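Side-chain contact in cytokinin riboside 5'-monophosphate phosphoribohydrolase (Corynebacterium glutamicum, PDB 5WQ3), which belongs to the SLOG clan of proteins and has a Rossmann-like alpha/beta fold built round a parallel sheet: residues C[158-163]-C[192-197]. Sequence-based numbering, arbitrary orientation.
Sequences MFLKYS and TNFPIV
The ring of F194 pushes its CE2 and CZ corner against the end of helix 152-162 and the residue that follows, meeting L160 and S163. This is the joint of a Rossmann-like parallel sheet where that helix gives way to strand 166-168 and the loop entering the neighbouring strand 196-199 runs past the same spot. Contact here is sparse and mostly backbone to ring. F194 CE2 lies 3.3 Å from S163 O, which approaches the ring obliquely, while L160 O sits near the ring plane at the edge, a long 4.0 Å from the same CE2. Both carbonyl oxygens converge on CE2, whose C-H is slightly positive, so a mild attraction is likely. F194 reaches across because its CG stands anti to the backbone N (chi1 -161°), which carries the ring out from the loop to the helix end. L160 CD2 sits over the rim of one ring face, 4.3 Å from F194 CZ, a loose touch, with S163 O and OG on the other side of the ring plane. Beyond the two segments, F194 also meets F166 edge-to-face and touches V182 of helix 173-188, so the ring is wedged between neighbouring elements of the core. S163 OG comes within 4.0 Å of F194 CZ but is hydrogen-bonded to T72 OG1. It also donates a hydrogen bond to F159 O one turn back, 2.6 Å from S163 OG and in the carbonyl plane. The C=O...OG angle there is 159°.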
loop_
_atom_site.group_PDB
_atom_site.type_symbol
_atom_site.label_atom_id
_atom_site.label_comp_id
_atom_site.label_asym_id
_atom_site.label_seq_id
_atom_site.Cartn_x
_atom_site.Cartn_y
_atom_site.Cartn_z
ATOM N N MET C 158 58.485 28.478 6.005
ATOM C CA MET C 158 59.299 27.609 5.183
ATOM C C MET C 158 59.597 28.304 3.863
ATOM O O MET C 158 60.703 28.165 3.353
ATOM C CB MET C 158 58.599 26.306 4.900
ATOM C CG MET C 158 58.209 25.414 6.084
ATOM S SD MET C 158 59.528 25.155 7.196
ATOM C CE MET C 158 58.618 24.818 8.721
ATOM N N PHE C 159 58.659 29.092 3.332
ATOM C CA PHE C 159 58.927 29.816 2.051
ATOM C C PHE C 159 60.068 30.814 2.174
ATOM O O PHE C 159 60.913 30.905 1.266
ATOM C CB PHE C 159 57.687 30.532 1.534
ATOM C CG PHE C 159 56.538 29.623 1.152
ATOM C CD1 PHE C 159 56.707 28.577 0.307
ATOM C CD2 PHE C 159 55.269 29.858 1.645
ATOM C CE1 PHE C 159 55.640 27.777 -0.070
ATOM C CE2 PHE C 159 54.174 29.058 1.257
ATOM C CZ PHE C 159 54.368 28.003 0.412
ATOM N N LEU C 160 60.138 31.532 3.311
ATOM C CA LEU C 160 61.145 32.528 3.533
ATOM C C LEU C 160 62.469 31.898 3.896
ATOM O O LEU C 160 63.515 32.402 3.529
ATOM C CB LEU C 160 60.746 33.511 4.647
ATOM C CG LEU C 160 59.627 34.497 4.266
ATOM C CD1 LEU C 160 59.022 35.163 5.511
ATOM C CD2 LEU C 160 60.195 35.522 3.270
ATOM N N LYS C 161 62.432 30.821 4.656
ATOM C CA LYS C 161 63.683 30.217 5.140
ATOM C C LYS C 161 64.412 29.391 4.040
ATOM O O LYS C 161 65.631 29.342 4.054
ATOM C CB LYS C 161 63.400 29.293 6.365
ATOM C CG LYS C 161 64.670 28.880 7.116
ATOM C CD LYS C 161 64.340 28.054 8.353
ATOM C CE LYS C 161 65.613 27.657 9.084
ATOM N NZ LYS C 161 65.332 26.653 10.138
ATOM N N TYR C 162 63.696 28.723 3.135
ATOM C CA TYR C 162 64.288 27.788 2.189
ATOM C C TYR C 162 64.162 28.120 0.742
ATOM O O TYR C 162 64.397 27.283 -0.068
ATOM C CB TYR C 162 63.715 26.396 2.427
ATOM C CG TYR C 162 63.999 25.924 3.831
ATOM C CD1 TYR C 162 65.272 25.567 4.196
ATOM C CD2 TYR C 162 62.976 25.909 4.819
ATOM C CE1 TYR C 162 65.569 25.171 5.514
ATOM C CE2 TYR C 162 63.253 25.520 6.125
ATOM C CZ TYR C 162 64.546 25.145 6.454
ATOM O OH TYR C 162 64.820 24.724 7.716
ATOM N N SER C 163 63.794 29.353 0.418
ATOM C CA SER C 163 63.937 29.903 -0.919
ATOM C C SER C 163 64.607 31.291 -0.805
ATOM O O SER C 163 64.729 31.822 0.273
ATOM C CB SER C 163 62.595 29.948 -1.614
ATOM O OG SER C 163 61.876 31.068 -1.187
ATOM N N THR C 192 67.774 39.350 2.946
ATOM C CA THR C 192 68.745 40.119 2.236
ATOM C C THR C 192 68.904 39.414 0.891
ATOM O O THR C 192 68.919 38.188 0.846
ATOM C CB THR C 192 70.074 40.032 3.007
ATOM O OG1 THR C 192 69.965 40.768 4.225
ATOM C CG2 THR C 192 71.187 40.590 2.213
ATOM N N ASN C 193 69.052 40.188 -0.189
ATOM C CA ASN C 193 69.355 39.685 -1.521
ATOM C C ASN C 193 68.260 38.733 -1.960
ATOM O O ASN C 193 68.535 37.557 -2.361
ATOM C CB ASN C 193 70.697 38.968 -1.555
ATOM C CG ASN C 193 71.873 39.873 -1.187
ATOM O OD1 ASN C 193 72.673 39.550 -0.288
ATOM N ND2 ASN C 193 72.022 40.964 -1.920
ATOM N N PHE C 194 67.030 39.235 -1.837
ATOM C CA PHE C 194 65.834 38.392 -1.960
ATOM C C PHE C 194 64.971 39.078 -2.995
ATOM O O PHE C 194 64.153 39.864 -2.636
ATOM C CB PHE C 194 65.120 38.286 -0.625
ATOM C CG PHE C 194 64.177 37.123 -0.512
ATOM C CD1 PHE C 194 62.974 37.106 -1.208
ATOM C CD2 PHE C 194 64.484 36.041 0.312
ATOM C CE1 PHE C 194 62.117 36.022 -1.148
ATOM C CE2 PHE C 194 63.615 34.949 0.401
ATOM C CZ PHE C 194 62.415 34.939 -0.332
ATOM N N PRO C 195 65.199 38.808 -4.270
ATOM C CA PRO C 195 64.454 39.532 -5.325
ATOM C C PRO C 195 62.970 39.144 -5.394
ATOM O O PRO C 195 62.557 38.032 -5.033
ATOM C CB PRO C 195 65.219 39.165 -6.602
ATOM C CG PRO C 195 65.901 37.892 -6.271
ATOM C CD PRO C 195 66.283 38.026 -4.835
ATOM N N ILE C 196 62.153 40.081 -5.876
ATOM C CA ILE C 196 60.749 39.931 -5.818
ATOM C C ILE C 196 60.294 40.339 -7.187
ATOM O O ILE C 196 60.620 41.461 -7.641
ATOM C CB ILE C 196 60.101 40.856 -4.767
ATOM C CG1 ILE C 196 60.601 40.526 -3.339
ATOM C CG2 ILE C 196 58.572 40.746 -4.896
ATOM C CD1 ILE C 196 60.204 41.566 -2.329
ATOM N N VAL C 197 59.588 39.442 -7.845
ATOM C CA VAL C 197 59.153 39.731 -9.220
ATOM C C VAL C 197 57.668 39.540 -9.367
ATOM O O VAL C 197 57.117 38.551 -8.820
ATOM C CB VAL C 197 59.814 38.796 -10.243
ATOM C CG1 VAL C 197 59.412 39.221 -11.665
ATOM C CG2 VAL C 197 61.310 38.823 -10.076
#